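Local coordinates for putative solute-binding component of ABC transporter (PDB 4YS6), which probably serves as the sugar-binding receptor of an ABC transporter and holds beta-D-glucopyranose in this crystal, at residues I85-A99 with V109-Y123. Sequence-based numbering, arbitrary orientation.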
ATOM      1  N   ILE A  85      -8.122 -19.675   3.440  1.00 16.78           N
ATOM      2  CA  ILE A  85      -8.518 -19.434   4.828  1.00 16.58           C
ATOM      3  C   ILE A  85      -9.401 -20.574   5.357  1.00 17.47           C
ATOM      4  O   ILE A  85      -9.189 -21.044   6.474  1.00 19.07           O
ATOM      5  CB  ILE A  85      -9.217 -18.066   4.950  1.00 16.17           C
ATOM      6  CG1 ILE A  85      -8.209 -16.976   4.609  1.00 15.39           C
ATOM      7  CG2 ILE A  85      -9.782 -17.826   6.365  1.00 19.36           C
ATOM      8  CD1 ILE A  85      -8.822 -15.640   4.276  1.00 22.16           C
ATOM      9  N   GLU A  86     -10.346 -21.059   4.544  1.00 18.06           N
ATOM     10  CA  GLU A  86     -11.129 -22.230   4.914  1.00 19.30           C
ATOM     11  C   GLU A  86     -10.227 -23.406   5.276  1.00 21.31           C
ATOM     12  O   GLU A  86     -10.493 -24.113   6.247  1.00 22.41           O
ATOM     13  CB  GLU A  86     -12.081 -22.637   3.776  1.00 19.72           C
ATOM     14  CG  GLU A  86     -13.337 -21.799   3.734  1.00 27.81           C
ATOM     15  CD  GLU A  86     -14.233 -22.103   2.544  1.00 46.51           C
ATOM     16  OE1 GLU A  86     -13.786 -22.795   1.605  1.00 39.03           O
ATOM     17  OE2 GLU A  86     -15.390 -21.634   2.554  1.00 56.53           O
ATOM     18  N   ASN A  87      -9.180 -23.614   4.482  1.00 22.48           N
ATOM     19  CA  ASN A  87      -8.267 -24.740   4.687  1.00 22.09           C
ATOM     20  C   ASN A  87      -7.426 -24.538   5.936  1.00 25.13           C
ATOM     21  O   ASN A  87      -7.130 -25.495   6.638  1.00 26.84           O
ATOM     22  CB  ASN A  87      -7.342 -24.924   3.487  1.00 28.39           C
ATOM     23  CG  ASN A  87      -8.074 -25.423   2.252  1.00 46.43           C
ATOM     24  OD1 ASN A  87      -9.225 -25.856   2.325  1.00 42.60           O
ATOM     25  ND2 ASN A  87      -7.404 -25.359   1.106  1.00 50.75           N
HETATM   26  N   MSE A  88      -7.025 -23.296   6.201  1.00 20.54           N
HETATM   27  CA  MSE A  88      -6.293 -23.004   7.434  1.00 20.78           C
HETATM   28  C   MSE A  88      -7.130 -23.378   8.649  1.00 24.60           C
HETATM   29  O   MSE A  88      -6.633 -23.974   9.604  1.00 25.34           O
HETATM   30  CB  MSE A  88      -5.898 -21.527   7.508  1.00 18.07           C
HETATM   31  CG  MSE A  88      -4.783 -21.166   6.600  1.00 18.88           C
HETATM   32 SE   MSE A  88      -4.610 -19.222   6.407  1.00 29.38          SE
HETATM   33  CE  MSE A  88      -3.341 -19.268   4.917  1.00 21.14           C
ATOM     34  N   ILE A  89      -8.409 -23.033   8.611  1.00 20.21           N
ATOM     35  CA  ILE A  89      -9.289 -23.318   9.725  1.00 23.63           C
ATOM     36  C   ILE A  89      -9.431 -24.833   9.874  1.00 31.40           C
ATOM     37  O   ILE A  89      -9.424 -25.368  10.988  1.00 26.40           O
ATOM     38  CB  ILE A  89     -10.661 -22.658   9.528  1.00 24.08           C
ATOM     39  CG1 ILE A  89     -10.508 -21.132   9.519  1.00 22.73           C
ATOM     40  CG2 ILE A  89     -11.631 -23.097  10.625  1.00 26.97           C
ATOM     41  CD1 ILE A  89     -11.785 -20.384   9.147  1.00 26.63           C
ATOM     42  N   SER A  90      -9.555 -25.520   8.743  1.00 27.75           N
ATOM     43  CA  SER A  90      -9.729 -26.973   8.734  1.00 29.64           C
ATOM     44  C   SER A  90      -8.482 -27.679   9.249  1.00 26.75           C
ATOM     45  O   SER A  90      -8.561 -28.725   9.872  1.00 31.88           O
ATOM     46  CB  SER A  90     -10.056 -27.461   7.319  1.00 40.55           C
ATOM     47  OG  SER A  90     -11.284 -26.917   6.868  1.00 52.58           O
ATOM     48  N   ASN A  91      -7.327 -27.092   8.991  1.00 22.19           N
ATOM     49  CA  ASN A  91      -6.060 -27.643   9.455  1.00 34.05           C
ATOM     50  C   ASN A  91      -5.782 -27.325  10.912  1.00 32.65           C
ATOM     51  O   ASN A  91      -4.749 -27.731  11.448  1.00 40.12           O
ATOM     52  CB  ASN A  91      -4.905 -27.118   8.611  1.00 40.87           C
ATOM     53  CG  ASN A  91      -4.966 -27.596   7.187  1.00 64.22           C
ATOM     54  OD1 ASN A  91      -5.572 -28.629   6.891  1.00 66.50           O
ATOM     55  ND2 ASN A  91      -4.332 -26.851   6.287  1.00 75.80           N
ATOM     56  N   GLY A  92      -6.684 -26.583  11.545  1.00 31.68           N
ATOM     57  CA  GLY A  92      -6.576 -26.318  12.969  1.00 32.93           C
ATOM     58  C   GLY A  92      -5.809 -25.059  13.351  1.00 27.72           C
ATOM     59  O   GLY A  92      -5.310 -24.957  14.474  1.00 26.35           O
ATOM     60  N   CYS A  93      -5.690 -24.104  12.435  1.00 19.65           N
ATOM     61  CA  CYS A  93      -5.095 -22.818  12.789  1.00 18.49           C
ATOM     62  C   CYS A  93      -5.894 -22.220  13.938  1.00 16.96           C
ATOM     63  O   CYS A  93      -7.125 -22.272  13.943  1.00 21.29           O
ATOM     64  CB  CYS A  93      -5.075 -21.864  11.600  1.00 21.36           C
ATOM     65  SG  CYS A  93      -3.785 -22.230  10.353  1.00 33.77           S
ATOM     66  N   LYS A  94      -5.183 -21.669  14.917  1.00 20.68           N
ATOM     67  CA  LYS A  94      -5.794 -21.139  16.131  1.00 19.00           C
ATOM     68  C   LYS A  94      -5.981 -19.621  16.075  1.00 19.26           C
ATOM     69  O   LYS A  94      -6.675 -19.055  16.903  1.00 19.38           O
ATOM     70  CB  LYS A  94      -4.937 -21.503  17.351  1.00 24.48           C
ATOM     71  CG  LYS A  94      -4.781 -22.996  17.581  1.00 31.35           C
ATOM     72  CD  LYS A  94      -6.071 -23.604  18.099  1.00 39.33           C
ATOM     73  CE  LYS A  94      -5.952 -25.107  18.292  1.00 49.89           C
ATOM     74  NZ  LYS A  94      -5.864 -25.827  16.986  1.00 55.38           N
ATOM     75  N   LEU A  95      -5.362 -18.988  15.083  1.00 14.41           N
ATOM     76  CA  LEU A  95      -5.375 -17.543  14.892  1.00 13.97           C
ATOM     77  C   LEU A  95      -5.073 -17.306  13.415  1.00 18.80           C
ATOM     78  O   LEU A  95      -4.249 -18.029  12.816  1.00 16.65           O
ATOM     79  CB  LEU A  95      -4.338 -16.840  15.788  1.00 15.14           C
ATOM     80  CG  LEU A  95      -4.275 -15.314  15.820  1.00 19.56           C
ATOM     81  CD1 LEU A  95      -3.756 -14.830  17.183  1.00 20.35           C
ATOM     82  CD2 LEU A  95      -3.402 -14.725  14.694  1.00 18.47           C
ATOM     83  N   LEU A  96      -5.732 -16.304  12.830  1.00 15.08           N
ATOM     84  CA  LEU A  96      -5.519 -15.954  11.426  1.00 13.02           C
ATOM     85  C   LEU A  96      -4.976 -14.546  11.290  1.00 12.64           C
ATOM     86  O   LEU A  96      -5.536 -13.601  11.845  1.00 15.97           O
ATOM     87  CB  LEU A  96      -6.815 -16.065  10.640  1.00 13.01           C
ATOM     88  CG  LEU A  96      -7.460 -17.452  10.653  1.00 16.93           C
ATOM     89  CD1 LEU A  96      -8.914 -17.365  10.176  1.00 16.77           C
ATOM     90  CD2 LEU A  96      -6.655 -18.388   9.769  1.00 19.81           C
ATOM     91  N   VAL A  97      -3.886 -14.431  10.545  1.00 12.55           N
ATOM     92  CA  VAL A  97      -3.337 -13.153  10.143  1.00 12.38           C
ATOM     93  C   VAL A  97      -3.620 -13.004   8.664  1.00 16.41           C
ATOM     94  O   VAL A  97      -3.094 -13.789   7.862  1.00 14.29           O
ATOM     95  CB  VAL A  97      -1.841 -13.077  10.406  1.00 12.35           C
ATOM     96  CG1 VAL A  97      -1.289 -11.754   9.900  1.00 14.92           C
ATOM     97  CG2 VAL A  97      -1.557 -13.260  11.894  1.00 13.57           C
ATOM     98  N   ILE A  98      -4.448 -12.019   8.286  1.00 13.16           N
ATOM     99  CA  ILE A  98      -4.947 -11.950   6.915  1.00 11.68           C
ATOM    100  C   ILE A  98      -4.710 -10.618   6.273  1.00 11.34           C
ATOM    101  O   ILE A  98      -5.169  -9.594   6.766  1.00 11.53           O
ATOM    102  CB  ILE A  98      -6.474 -12.254   6.841  1.00 11.86           C
ATOM    103  CG1 ILE A  98      -6.754 -13.655   7.365  1.00 15.68           C
ATOM    104  CG2 ILE A  98      -6.992 -12.098   5.421  1.00 14.37           C
ATOM    105  CD1 ILE A  98      -8.172 -13.923   7.573  1.00 17.73           C
ATOM    106  N   ALA A  99      -3.992 -10.646   5.151  1.00 12.66           N
ATOM    107  CA  ALA A  99      -3.831  -9.493   4.285  1.00 11.58           C
ATOM    108  C   ALA A  99      -4.764  -9.694   3.084  1.00 12.57           C
ATOM    109  O   ALA A  99      -4.443 -10.418   2.144  1.00 14.30           O
ATOM    110  CB  ALA A  99      -2.396  -9.344   3.844  1.00 14.80           C
ATOM    111  N   VAL A 109     -16.285 -16.557   5.521  1.00 20.96           N
ATOM    112  CA  VAL A 109     -15.280 -17.418   6.108  1.00 21.10           C
ATOM    113  C   VAL A 109     -14.832 -16.883   7.450  1.00 20.23           C
ATOM    114  O   VAL A 109     -14.479 -17.644   8.351  1.00 20.77           O
ATOM    115  CB  VAL A 109     -14.064 -17.608   5.157  1.00 24.38           C
ATOM    116  CG1 VAL A 109     -13.308 -16.320   4.951  1.00 23.28           C
ATOM    117  CG2 VAL A 109     -13.158 -18.704   5.681  1.00 33.93           C
ATOM    118  N   LEU A 110     -14.835 -15.566   7.620  1.00 17.91           N
ATOM    119  CA  LEU A 110     -14.474 -15.046   8.940  1.00 18.97           C
ATOM    120  C   LEU A 110     -15.547 -15.312  10.014  1.00 16.30           C
ATOM    121  O   LEU A 110     -15.207 -15.436  11.209  1.00 18.02           O
ATOM    122  CB  LEU A 110     -14.160 -13.569   8.845  1.00 18.49           C
ATOM    123  CG  LEU A 110     -12.859 -13.293   8.061  1.00 26.12           C
ATOM    124  CD1 LEU A 110     -12.441 -11.876   8.264  1.00 31.34           C
ATOM    125  CD2 LEU A 110     -11.701 -14.248   8.426  1.00 29.83           C
ATOM    126  N   ALA A 111     -16.817 -15.422   9.617  1.00 16.94           N
ATOM    127  CA  ALA A 111     -17.864 -15.837  10.535  1.00 17.66           C
ATOM    128  C   ALA A 111     -17.552 -17.240  11.071  1.00 17.79           C
ATOM    129  O   ALA A 111     -17.770 -17.522  12.239  1.00 20.71           O
ATOM    130  CB  ALA A 111     -19.251 -15.814   9.851  1.00 19.10           C
ATOM    131  N   GLN A 112     -17.050 -18.111  10.202  1.00 18.65           N
ATOM    132  CA  GLN A 112     -16.644 -19.468  10.589  1.00 18.80           C
ATOM    133  C   GLN A 112     -15.528 -19.422  11.644  1.00 19.88           C
ATOM    134  O   GLN A 112     -15.537 -20.148  12.640  1.00 22.72           O
ATOM    135  CB  GLN A 112     -16.188 -20.244   9.345  1.00 24.16           C
ATOM    136  CG  GLN A 112     -15.765 -21.658   9.611  1.00 33.72           C
ATOM    137  CD  GLN A 112     -15.303 -22.361   8.352  1.00 45.37           C
ATOM    138  OE1 GLN A 112     -15.494 -21.862   7.234  1.00 43.09           O
ATOM    139  NE2 GLN A 112     -14.690 -23.526   8.523  1.00 47.75           N
ATOM    140  N   ALA A 113     -14.571 -18.534  11.445  1.00 18.34           N
ATOM    141  CA  ALA A 113     -13.469 -18.396  12.393  1.00 16.96           C
ATOM    142  C   ALA A 113     -13.985 -17.898  13.730  1.00 18.21           C
ATOM    143  O   ALA A 113     -13.632 -18.431  14.776  1.00 21.38           O
ATOM    144  CB  ALA A 113     -12.427 -17.461  11.849  1.00 21.35           C
ATOM    145  N   LYS A 114     -14.850 -16.888  13.679  1.00 18.93           N
ATOM    146  CA  LYS A 114     -15.441 -16.305  14.870  1.00 19.10           C
ATOM    147  C   LYS A 114     -16.214 -17.356  15.667  1.00 22.35           C
ATOM    148  O   LYS A 114     -16.072 -17.444  16.880  1.00 22.29           O
ATOM    149  CB  LYS A 114     -16.346 -15.138  14.488  1.00 23.56           C
ATOM    150  CG  LYS A 114     -16.931 -14.372  15.644  1.00 24.60           C
ATOM    151  CD  LYS A 114     -17.924 -13.341  15.132  1.00 35.83           C
ATOM    152  CE  LYS A 114     -18.537 -12.523  16.256  1.00 51.96           C
ATOM    153  NZ  LYS A 114     -17.537 -11.588  16.842  1.00 66.70           N
ATOM    154  N   LYS A 115     -17.004 -18.172  14.975  1.00 19.53           N
ATOM    155  CA  LYS A 115     -17.757 -19.239  15.624  1.00 21.68           C
ATOM    156  C   LYS A 115     -16.845 -20.195  16.382  1.00 25.75           C
ATOM    157  O   LYS A 115     -17.216 -20.697  17.446  1.00 26.21           O
ATOM    158  CB  LYS A 115     -18.572 -20.012  14.580  1.00 21.31           C
ATOM    159  CG  LYS A 115     -19.309 -21.234  15.107  1.00 33.44           C
ATOM    160  CD  LYS A 115     -20.477 -20.854  16.013  1.00 45.56           C
ATOM    161  CE  LYS A 115     -21.447 -22.023  16.183  1.00 49.57           C
ATOM    162  NZ  LYS A 115     -22.510 -21.693  17.158  1.00 50.01           N
ATOM    163  N   LYS A 116     -15.656 -20.436  15.834  1.00 24.77           N
ATOM    164  CA  LYS A 116     -14.697 -21.365  16.424  1.00 24.24           C
ATOM    165  C   LYS A 116     -13.770 -20.711  17.458  1.00 32.86           C
ATOM    166  O   LYS A 116     -12.879 -21.366  17.994  1.00 30.73           O
ATOM    167  CB  LYS A 116     -13.857 -22.005  15.318  1.00 26.87           C
ATOM    168  CG  LYS A 116     -14.650 -22.894  14.382  1.00 28.95           C
ATOM    169  CD  LYS A 116     -13.737 -23.718  13.495  1.00 42.83           C
ATOM    170  CE  LYS A 116     -14.482 -24.285  12.287  1.00 51.72           C
ATOM    171  NZ  LYS A 116     -15.560 -25.257  12.633  1.00 57.75           N
ATOM    172  N   GLY A 117     -13.977 -19.425  17.732  1.00 25.93           N
ATOM    173  CA  GLY A 117     -13.141 -18.690  18.669  1.00 27.19           C
ATOM    174  C   GLY A 117     -11.752 -18.360  18.162  1.00 24.69           C
ATOM    175  O   GLY A 117     -10.837 -18.116  18.940  1.00 25.91           O
ATOM    176  N   ILE A 118     -11.596 -18.346  16.847  1.00 17.30           N
ATOM    177  CA  ILE A 118     -10.322 -18.029  16.214  1.00 17.12           C
ATOM    178  C   ILE A 118     -10.198 -16.526  16.023  1.00 21.04           C
ATOM    179  O   ILE A 118     -10.994 -15.923  15.297  1.00 20.53           O
ATOM    180  CB  ILE A 118     -10.201 -18.737  14.852  1.00 19.23           C
ATOM    181  CG1 ILE A 118     -10.195 -20.251  15.037  1.00 23.55           C
ATOM    182  CG2 ILE A 118      -8.923 -18.319  14.124  1.00 18.04           C
ATOM    183  CD1 ILE A 118     -10.406 -20.999  13.751  1.00 21.35           C
ATOM    184  N   SER A 119      -9.209 -15.908  16.667  1.00 18.32           N
ATOM    185  CA  SER A 119      -8.972 -14.473  16.493  1.00 16.98           C
ATOM    186  C   SER A 119      -8.449 -14.141  15.110  1.00 17.68           C
ATOM    187  O   SER A 119      -7.741 -14.944  14.507  1.00 17.71           O
ATOM    188  CB  SER A 119      -7.995 -13.971  17.543  1.00 20.93           C
ATOM    189  OG  SER A 119      -8.579 -14.101  18.827  1.00 21.50           O
ATOM    190  N   VAL A 120      -8.803 -12.948  14.626  1.00 13.33           N
ATOM    191  CA  VAL A 120      -8.409 -12.473  13.305  1.00 12.74           C
ATOM    192  C   VAL A 120      -7.687 -11.147  13.399  1.00 12.51           C
ATOM    193  O   VAL A 120      -8.219 -10.160  13.918  1.00 14.40           O
ATOM    194  CB  VAL A 120      -9.639 -12.316  12.380  1.00 16.20           C
ATOM    195  CG1 VAL A 120      -9.258 -11.655  11.073  1.00 15.48           C
ATOM    196  CG2 VAL A 120     -10.278 -13.681  12.146  1.00 16.63           C
ATOM    197  N   ILE A 121      -6.473 -11.125  12.872  1.00 12.29           N
ATOM    198  CA  ILE A 121      -5.716  -9.882  12.770  1.00 12.09           C
ATOM    199  C   ILE A 121      -5.719  -9.480  11.306  1.00 14.52           C
ATOM    200  O   ILE A 121      -5.298 -10.245  10.437  1.00 12.58           O
ATOM    201  CB  ILE A 121      -4.264 -10.042  13.305  1.00 12.23           C
ATOM    202  CG1 ILE A 121      -4.273 -10.423  14.788  1.00 12.70           C
ATOM    203  CG2 ILE A 121      -3.488  -8.768  13.113  1.00 12.85           C
ATOM    204  CD1 ILE A 121      -2.925 -10.782  15.338  1.00 19.43           C
ATOM    205  N   ALA A 122      -6.231  -8.289  11.031  1.00 14.14           N
ATOM    206  CA  ALA A 122      -6.144  -7.703   9.687  1.00 12.14           C
ATOM    207  C   ALA A 122      -4.742  -7.164   9.520  1.00 12.11           C
ATOM    208  O   ALA A 122      -4.302  -6.320  10.307  1.00 12.29           O
ATOM    209  CB  ALA A 122      -7.135  -6.609   9.511  1.00 11.94           C
ATOM    210  N   TYR A 123      -4.046  -7.657   8.501  1.00 12.15           N
ATOM    211  CA  TYR A 123      -2.666  -7.317   8.237  1.00 11.02           C
ATOM    212  C   TYR A 123      -2.601  -6.310   7.101  1.00 10.73           C
ATOM    213  O   TYR A 123      -2.962  -6.639   5.973  1.00 12.52           O
ATOM    214  CB  TYR A 123      -1.860  -8.575   7.849  1.00 12.09           C
ATOM    215  CG  TYR A 123      -0.379  -8.329   7.702  1.00 13.77           C
ATOM    216  CD1 TYR A 123       0.149  -7.799   6.537  1.00 12.30           C
ATOM    217  CD2 TYR A 123       0.485  -8.632   8.735  1.00 15.40           C
ATOM    218  CE1 TYR A 123       1.514  -7.549   6.418  1.00 11.72           C
ATOM    219  CE2 TYR A 123       1.833  -8.395   8.639  1.00 14.63           C
ATOM    220  CZ  TYR A 123       2.350  -7.861   7.492  1.00 17.84           C
ATOM    221  OH  TYR A 123       3.703  -7.642   7.415  1.00 17.43           O
TER
HETATM  222  O   HOH W   1     -12.964 -25.067   7.062  1.00 47.00           O
HETATM  223  O   HOH W   2      -7.106 -16.989  18.347  1.00 27.50           O
HETATM  224  O   HOH W   3      -8.459 -20.031  19.076  1.00 50.78           O
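Strands 95-98 and 119-123 are parallel neighbours in the beta-alpha-beta unit completed by helix 107-115, part of a Rossmann-like lobe of this periplasmic binding protein. Leu-96 N donates to Ser-119 O, and Leu-96 O accepts Ile-121 N at 2.8 Å. Ile-98 repeats the pattern with Ile-121 O and Tyr-123 N. The bond from Tyr-123 N to Ile-98 O is nearly straight at its hydrogen (173°), but the donor sits above the carbonyl plane. On the other edge of strand 95-98, Leu-95, Val-97 and Ala-99 bond to strand 38-43.

Helices 78-90 and 107-115 run side by side on one face of the sheet, with segment axes 17° apart. Leu-96 and Ile-98 point into this layer. Leu-96 CD1 meets Ala-113 CB at 3.9 Å, and Ile-98 CD1 meets Leu-110 CD2 at 3.6 Å. Ile-89 projects from its helix toward helix 107-115: its CD1 reaches Ala-113 CB, while CG2 touches Lys-116 CE at 3.5 Å. Ile-118 CG2 lies 3.7 Å from Leu-95 CA.

On the opposite face, Val-97 CG1 packs against Tyr-123 CD2 at 3.8 Å. The Tyr-123 hydroxyl bonds to Asp-54.

Back between the helices, a water donates to Glu-86 O and accepts from Gln-112 NE2. Gln-112 has CG anti to its backbone N (chi1 -179°) and continues extended to CD, which carries the amide to this water, 2.7 Å from NE2.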